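Putative flagellar hook-associated protein (Vibrio parahaemolyticus, PDB 3PWX) is probably a structural component of the bacterial flagellum, a flagellin-family protein thought to take part in the joint between hook and filament. Local coordinates at residues L99-G102 and A108-N111; S38-H43 and S138-Q143; N90-D93 and H97-F100. All blocks are in the same frame, centred on the assembly; numbering follows the deposited sequence.

Interaction 1 of 3, residues L99-G102 and A108-N111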
loop_
_atom_site.group_PDB
_atom_site.type_symbol
_atom_site.label_atom_id
_atom_site.label_comp_id
_atom_site.label_asym_id
_atom_site.label_seq_id
_atom_site.Cartn_x
_atom_site.Cartn_y
_atom_site.Cartn_z
ATOM N N LEU A 99 -18.788 -5.533 0.178
ATOM C CA LEU A 99 -17.434 -5.860 -0.210
ATOM C C LEU A 99 -16.922 -5.080 -1.422
ATOM O O LEU A 99 -15.752 -4.826 -1.567
ATOM C CB LEU A 99 -17.451 -7.371 -0.521
ATOM C CG LEU A 99 -16.802 -8.337 0.493
ATOM C CD1 LEU A 99 -16.942 -7.912 1.999
ATOM C CD2 LEU A 99 -17.267 -9.823 0.245
ATOM N N PHE A 100 -17.812 -4.720 -2.329
ATOM C CA PHE A 100 -17.346 -4.355 -3.686
ATOM C C PHE A 100 -17.759 -2.986 -4.079
ATOM O O PHE A 100 -17.667 -2.666 -5.294
ATOM C CB PHE A 100 -17.835 -5.320 -4.799
ATOM C CG PHE A 100 -17.175 -6.632 -4.772
ATOM C CD1 PHE A 100 -17.911 -7.773 -4.540
ATOM C CD2 PHE A 100 -15.769 -6.751 -4.962
ATOM C CE1 PHE A 100 -17.295 -9.004 -4.529
ATOM C CE2 PHE A 100 -15.169 -7.960 -4.903
ATOM C CZ PHE A 100 -15.944 -9.102 -4.695
ATOM N N SER A 101 -18.198 -2.213 -3.088
ATOM C CA SER A 101 -18.653 -0.856 -3.286
ATOM C C SER A 101 -17.615 0.283 -3.174
ATOM O O SER A 101 -17.984 1.492 -3.148
ATOM C CB SER A 101 -19.827 -0.603 -2.317
ATOM O OG SER A 101 -21.004 -1.276 -2.827
ATOM N N GLY A 102 -16.333 -0.029 -3.123
ATOM C CA GLY A 102 -15.403 1.057 -2.961
ATOM C C GLY A 102 -15.574 1.627 -1.549
ATOM O O GLY A 102 -15.679 0.886 -0.604
ATOM N N ALA A 108 -25.233 -0.794 -1.652
ATOM C CA ALA A 108 -25.147 -1.886 -2.631
ATOM C C ALA A 108 -24.365 -1.429 -3.838
ATOM O O ALA A 108 -24.555 -0.326 -4.291
ATOM C CB ALA A 108 -26.515 -2.263 -3.054
ATOM N N ALA A 109 -23.480 -2.260 -4.371
ATOM C CA ALA A 109 -22.638 -1.879 -5.531
ATOM C C ALA A 109 -23.467 -1.686 -6.799
ATOM O O ALA A 109 -23.143 -0.819 -7.633
ATOM C CB ALA A 109 -21.619 -2.921 -5.777
ATOM N N LEU A 110 -24.539 -2.469 -6.913
ATOM C CA LEU A 110 -25.418 -2.463 -8.080
ATOM C C LEU A 110 -26.886 -2.240 -7.678
ATOM O O LEU A 110 -27.377 -2.796 -6.697
ATOM C CB LEU A 110 -25.321 -3.813 -8.794
ATOM C CG LEU A 110 -24.241 -4.111 -9.818
ATOM C CD1 LEU A 110 -24.121 -5.591 -9.926
ATOM C CD2 LEU A 110 -24.668 -3.558 -11.142
ATOM N N ASN A 111 -27.577 -1.427 -8.457
ATOM C CA ASN A 111 -28.971 -1.104 -8.228
ATOM C C ASN A 111 -29.704 -1.206 -9.568
ATOM O O ASN A 111 -29.191 -0.741 -10.590
ATOM C CB ASN A 111 -29.066 0.325 -7.712
ATOM C CG ASN A 111 -30.386 0.616 -7.000
ATOM O OD1 ASN A 111 -31.453 0.139 -7.387
ATOM N ND2 ASN A 111 -30.310 1.411 -5.945
#
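S101 and A109 face each other across the neck of a loop, their CA atoms 4.7 Å apart and both side chains aimed at the opposite segment. Starting at the base of the serine, S101 CB is 4.5 Å from A109 CB and serves to carry the hydroxyl across. Chi1 of -75° sets OG anti to the carbonyl carbon, and this swings the oxygen over the bend between A108 and A109. There OG sits 3.5 Å from A108 C and 3.4 Å from A109 CB. It also approaches A109 N to 3.1 Å, but the angle is too poor for a hydrogen bond. Its real partner is the carbonyl oxygen of T107, to which the serine must donate, so the hydroxyl is satisfied although buried. A109 CB is small enough to fit beside both this oxygen and the carbonyl of F100, whose O lies 4.0 Å from A109 CB. A short polar side chain and a methyl thus suit a place where two backbones come close without pairing as strands. The backbones look outward for partners, S101 to N122 and A109 to E120 and G121. What results is a loop closed at its base by a serine-to-carbonyl bond, in the irregular region between helix 71-89 and the short hairpin of strands 110-111 and 118-119.

Interaction 2 of 3, residues S38-H43 and S138-Q143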
loop_
_atom_site.group_PDB
_atom_site.type_symbol
_atom_site.label_atom_id
_atom_site.label_comp_id
_atom_site.label_asym_id
_atom_site.label_seq_id
_atom_site.Cartn_x
_atom_site.Cartn_y
_atom_site.Cartn_z
ATOM N N SER A 38 -9.251 -13.620 0.210
ATOM C CA SER A 38 -9.768 -14.924 -0.248
ATOM C C SER A 38 -11.260 -14.800 -0.396
ATOM O O SER A 38 -11.851 -15.292 -1.356
ATOM C CB SER A 38 -9.577 -16.015 0.764
ATOM O OG SER A 38 -8.238 -16.206 0.991
ATOM N N SER A 39 -11.877 -14.151 0.589
ATOM C CA SER A 39 -13.308 -13.894 0.501
ATOM C C SER A 39 -13.790 -13.211 -0.799
ATOM O O SER A 39 -14.826 -13.601 -1.342
ATOM C CB SER A 39 -13.807 -13.185 1.748
ATOM O OG SER A 39 -15.226 -13.178 1.690
ATOM N N GLN A 40 -13.063 -12.212 -1.303
ATOM C CA GLN A 40 -13.381 -11.602 -2.616
ATOM C C GLN A 40 -13.185 -12.535 -3.812
ATOM O O GLN A 40 -13.885 -12.420 -4.815
ATOM C CB GLN A 40 -12.499 -10.411 -2.871
ATOM C CG GLN A 40 -12.820 -9.224 -2.004
ATOM C CD GLN A 40 -11.719 -8.177 -2.001
ATOM O OE1 GLN A 40 -11.381 -7.633 -0.947
ATOM N NE2 GLN A 40 -11.130 -7.906 -3.169
ATOM N N GLU A 41 -12.208 -13.410 -3.695
ATOM C CA GLU A 41 -11.837 -14.356 -4.714
ATOM C C GLU A 41 -12.950 -15.357 -4.903
ATOM O O GLU A 41 -13.264 -15.728 -6.042
ATOM C CB GLU A 41 -10.600 -15.129 -4.276
ATOM C CG GLU A 41 -9.273 -14.781 -4.962
ATOM C CD GLU A 41 -8.004 -15.340 -4.200
ATOM O OE1 GLU A 41 -7.825 -15.114 -2.965
ATOM O OE2 GLU A 41 -7.168 -15.982 -4.858
ATOM N N THR A 42 -13.557 -15.804 -3.802
ATOM C CA THR A 42 -14.700 -16.729 -3.896
ATOM C C THR A 42 -15.788 -16.067 -4.711
ATOM O O THR A 42 -16.328 -16.683 -5.621
ATOM C CB THR A 42 -15.267 -17.025 -2.496
ATOM O OG1 THR A 42 -14.336 -17.827 -1.747
ATOM C CG2 THR A 42 -16.636 -17.727 -2.558
ATOM N N HIS A 43 -16.118 -14.813 -4.406
ATOM C CA HIS A 43 -17.219 -14.140 -5.136
ATOM C C HIS A 43 -16.837 -13.920 -6.580
ATOM O O HIS A 43 -17.703 -14.130 -7.488
ATOM C CB HIS A 43 -17.720 -12.832 -4.488
ATOM C CG HIS A 43 -18.282 -13.024 -3.114
ATOM N ND1 HIS A 43 -19.473 -13.693 -2.884
ATOM C CD2 HIS A 43 -17.797 -12.674 -1.901
ATOM C CE1 HIS A 43 -19.706 -13.724 -1.584
ATOM N NE2 HIS A 43 -18.707 -13.110 -0.968
ATOM N N SER A 138 -6.622 -3.391 -0.288
ATOM C CA SER A 138 -7.353 -4.538 0.241
ATOM C C SER A 138 -8.699 -4.729 -0.389
ATOM O O SER A 138 -9.376 -5.758 -0.122
ATOM C CB SER A 138 -7.496 -4.372 1.767
ATOM O OG SER A 138 -8.299 -3.234 2.070
ATOM N N ASN A 139 -9.118 -3.827 -1.272
ATOM C CA ASN A 139 -10.384 -4.091 -1.967
ATOM C C ASN A 139 -10.361 -4.228 -3.497
ATOM O O ASN A 139 -9.391 -3.812 -4.129
ATOM C CB ASN A 139 -11.431 -3.078 -1.548
ATOM C CG ASN A 139 -11.122 -1.665 -2.017
ATOM O OD1 ASN A 139 -9.973 -1.169 -1.970
ATOM N ND2 ASN A 139 -12.177 -0.983 -2.463
HETATM N N MSE A 140 -11.394 -4.864 -4.073
HETATM C CA MSE A 140 -11.650 -4.749 -5.516
HETATM C C MSE A 140 -12.968 -3.987 -5.657
HETATM O O MSE A 140 -13.717 -3.897 -4.701
HETATM C CB MSE A 140 -11.732 -6.101 -6.228
HETATM C CG MSE A 140 -10.443 -6.899 -6.320
HETATM SE SE MSE A 140 -8.922 -5.922 -7.118
HETATM C CE MSE A 140 -9.635 -5.633 -8.916
ATOM N N THR A 141 -13.202 -3.366 -6.806
ATOM C CA THR A 141 -14.478 -2.712 -6.998
ATOM C C THR A 141 -15.305 -3.195 -8.181
ATOM O O THR A 141 -14.783 -3.396 -9.273
ATOM C CB THR A 141 -14.411 -1.161 -7.001
ATOM O OG1 THR A 141 -13.879 -0.679 -8.246
ATOM C CG2 THR A 141 -13.652 -0.707 -5.808
ATOM N N ALA A 142 -16.605 -3.308 -7.944
ATOM C CA ALA A 142 -17.549 -3.599 -9.039
ATOM C C ALA A 142 -17.384 -2.508 -10.090
ATOM O O ALA A 142 -17.375 -2.756 -11.270
ATOM C CB ALA A 142 -18.956 -3.637 -8.520
ATOM N N GLN A 143 -17.213 -1.274 -9.666
ATOM C CA GLN A 143 -17.150 -0.241 -10.666
ATOM C C GLN A 143 -15.974 -0.325 -11.609
ATOM O O GLN A 143 -16.119 0.001 -12.763
ATOM C CB GLN A 143 -17.208 1.139 -10.055
ATOM C CG GLN A 143 -17.098 2.171 -11.086
ATOM C CD GLN A 143 -17.789 3.366 -10.634
ATOM O OE1 GLN A 143 -19.040 3.431 -10.739
ATOM N NE2 GLN A 143 -17.030 4.327 -10.066
#
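Q40, on the long helix 7-61, faces the extended backbone at M140 with a CA-to-CA distance of 7.6 Å, too far for the main chains to touch, so a side chain must span the gap. Q40 does so with CG anti to its carbonyl carbon (chi1 -71°) and the chain straight beyond it (chi2 165°), which carries the amide up to the loop. Its CD ends up equally far from two backbone groups, 3.9 Å from S138 O and 3.9 Å from M140 N. Glutamine suits the place because it is long, uncharged and polar at its end, where a buried strip of backbone has to be met.

M140, a selenomethionine here, starts out toward the helix and then turns away. Its CB and CG lie against the Q40 amide, and the two side chains cross at about a right angle. Bends at chi2 and chi3 then take the selenium end off to A193 and I197 of helix 172-223, an apolar end for an apolar surface. N139 points the other way and is tied by its amide to R126 N and D124 O, while its own carbonyl receives R200 NH1. Next along, T141 caps the helix that follows, its OG1 accepting from E144 N. The segment 138-141 is thus a connector leaving the hairpin of strands 127-131 and 134-137 and running along helix 7-61, with M140 turned to helix 172-223, here at the end of a predicted coiled coil, in the helical-bundle core characteristic of flagellin-family proteins.

Interaction 3 of 3, residues N90-D93 and H97-F100. With MG (magnesium ion), chain C.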
loop_
_atom_site.group_PDB
_atom_site.type_symbol
_atom_site.label_atom_id
_atom_site.label_comp_id
_atom_site.label_asym_id
_atom_site.label_seq_id
_atom_site.Cartn_x
_atom_site.Cartn_y
_atom_site.Cartn_z
ATOM N N ASN A 90 -22.729 -7.690 -4.934
ATOM C CA ASN A 90 -23.442 -7.064 -3.824
ATOM C C ASN A 90 -23.237 -7.848 -2.529
ATOM O O ASN A 90 -23.928 -7.635 -1.549
ATOM C CB ASN A 90 -24.933 -6.967 -4.138
ATOM C CG ASN A 90 -25.279 -5.732 -4.964
ATOM O OD1 ASN A 90 -24.458 -4.798 -5.110
ATOM N ND2 ASN A 90 -26.466 -5.721 -5.516
ATOM N N ALA A 91 -22.252 -8.743 -2.551
ATOM C CA ALA A 91 -21.824 -9.483 -1.376
ATOM C C ALA A 91 -21.526 -8.538 -0.227
ATOM O O ALA A 91 -21.033 -7.425 -0.444
ATOM C CB ALA A 91 -20.582 -10.293 -1.704
ATOM N N GLN A 92 -21.822 -9.005 0.981
ATOM C CA GLN A 92 -21.579 -8.262 2.188
ATOM C C GLN A 92 -20.734 -9.150 3.075
ATOM O O GLN A 92 -20.764 -10.385 2.919
ATOM C CB GLN A 92 -22.896 -7.940 2.912
ATOM C CG GLN A 92 -23.793 -7.008 2.162
ATOM C CD GLN A 92 -25.188 -6.949 2.751
ATOM O OE1 GLN A 92 -26.035 -7.750 2.384
ATOM N NE2 GLN A 92 -25.432 -6.023 3.662
ATOM N N ASP A 93 -20.005 -8.548 4.010
ATOM C CA ASP A 93 -19.329 -9.333 5.038
ATOM C C ASP A 93 -20.282 -9.602 6.221
ATOM O O ASP A 93 -21.473 -9.280 6.156
ATOM C CB ASP A 93 -18.012 -8.662 5.501
ATOM C CG ASP A 93 -18.226 -7.269 6.058
ATOM O OD1 ASP A 93 -19.273 -7.028 6.720
ATOM O OD2 ASP A 93 -17.342 -6.411 5.815
ATOM N N HIS A 97 -21.081 -5.019 5.698
ATOM C CA HIS A 97 -20.513 -4.084 4.747
ATOM C C HIS A 97 -20.466 -4.602 3.309
ATOM O O HIS A 97 -20.193 -5.795 3.087
ATOM C CB HIS A 97 -19.122 -3.664 5.243
ATOM C CG HIS A 97 -19.175 -2.934 6.548
ATOM N ND1 HIS A 97 -18.299 -3.186 7.579
ATOM C CD2 HIS A 97 -20.022 -1.973 7.002
ATOM C CE1 HIS A 97 -18.588 -2.396 8.600
ATOM N NE2 HIS A 97 -19.634 -1.664 8.279
ATOM N N PHE A 98 -20.732 -3.736 2.326
ATOM C CA PHE A 98 -20.635 -4.163 0.923
ATOM C C PHE A 98 -19.194 -4.306 0.440
ATOM O O PHE A 98 -18.479 -3.364 0.297
ATOM C CB PHE A 98 -21.473 -3.299 -0.017
ATOM C CG PHE A 98 -22.939 -3.467 0.187
ATOM C CD1 PHE A 98 -23.624 -4.537 -0.402
ATOM C CD2 PHE A 98 -23.631 -2.605 1.020
ATOM C CE1 PHE A 98 -25.016 -4.710 -0.178
ATOM C CE2 PHE A 98 -24.999 -2.769 1.236
ATOM C CZ PHE A 98 -25.695 -3.813 0.643
ATOM N N LEU A 99 -18.788 -5.533 0.178
ATOM C CA LEU A 99 -17.434 -5.860 -0.210
ATOM C C LEU A 99 -16.922 -5.080 -1.422
ATOM O O LEU A 99 -15.752 -4.826 -1.567
ATOM C CB LEU A 99 -17.451 -7.371 -0.521
ATOM C CG LEU A 99 -16.802 -8.337 0.493
ATOM C CD1 LEU A 99 -16.942 -7.912 1.999
ATOM C CD2 LEU A 99 -17.267 -9.823 0.245
ATOM N N PHE A 100 -17.812 -4.720 -2.329
ATOM C CA PHE A 100 -17.346 -4.355 -3.686
ATOM C C PHE A 100 -17.759 -2.986 -4.079
ATOM O O PHE A 100 -17.667 -2.666 -5.294
ATOM C CB PHE A 100 -17.835 -5.320 -4.799
ATOM C CG PHE A 100 -17.175 -6.632 -4.772
ATOM C CD1 PHE A 100 -17.911 -7.773 -4.540
ATOM C CD2 PHE A 100 -15.769 -6.751 -4.962
ATOM C CE1 PHE A 100 -17.295 -9.004 -4.529
ATOM C CE2 PHE A 100 -15.169 -7.960 -4.903
ATOM C CZ PHE A 100 -15.944 -9.102 -4.695
HETATM MG MG MG C . -20.466 0.180 9.301
HETATM O O HOH W 1 -20.969 -1.264 10.446
HETATM O O HOH W 2 -22.303 -0.213 8.550
HETATM O O HOH W 3 -19.980 1.462 7.401
#
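H97 O is gripped twice by segment 90-93: D93 N donates to it at 2.9 Å, lying in the carbonyl plane, and Q92 CA brings a CH contact at 3.0 Å. The pairing is returned by L99 N, which donates to A91 O at 3.0 Å, making a single bridge between Q92 and F98. D93 also reaches back with its carboxylate. Its CG is tucked between backbone N and carbonyl carbon (chi1 59°), and this lets OD1 take H97 N at 2.9 Å from above the carboxylate plane; E95 N adds a weak bond. Aspartate, short and acidic, suits such a tight turn.

On the outer side, Q92 lies alongside F98, amide and ring only 7° apart, with Q92 CG 3.8 Å from the F98 ring centroid, a CH-pi contact over its face. N90 O comes up at the ring's edge. L99 packs CD2 against A91 CB, and its CD1 lies 3.7 Å from D93 CB.

The H97 ring projects beyond the turn to a magnesium ion, bound through NE2 at 2.3 Å along with three waters. E95 OE1 bonds H97 ND1, consistent with a proton there, leaving NE2 for the metal. The turn thus fixes the histidine backbone; E95 probably orients its ring.

In the fold
Interaction 2 joins the irregular region holding interactions 1 and 3 to helix 7-61. Interactions 1 and 3 share L99 and F100, their centres about 7 Å apart, and N90 OD1 links them by accepting from L110 N at 2.9 Å, a probable hydrogen bond. Both are nested along the chain inside the longer loop closed by interaction 2. F100 O ties that loop's end down, 2.9 Å from A142 N, while H43 of the helix packs CD2 against L99 CD2 at 3.6 Å. The metal hangs on the side of interaction 3: the S101 side chain is about 12 Å from the magnesium ion, and the side chains of N139 and H97 are about 10 Å apart.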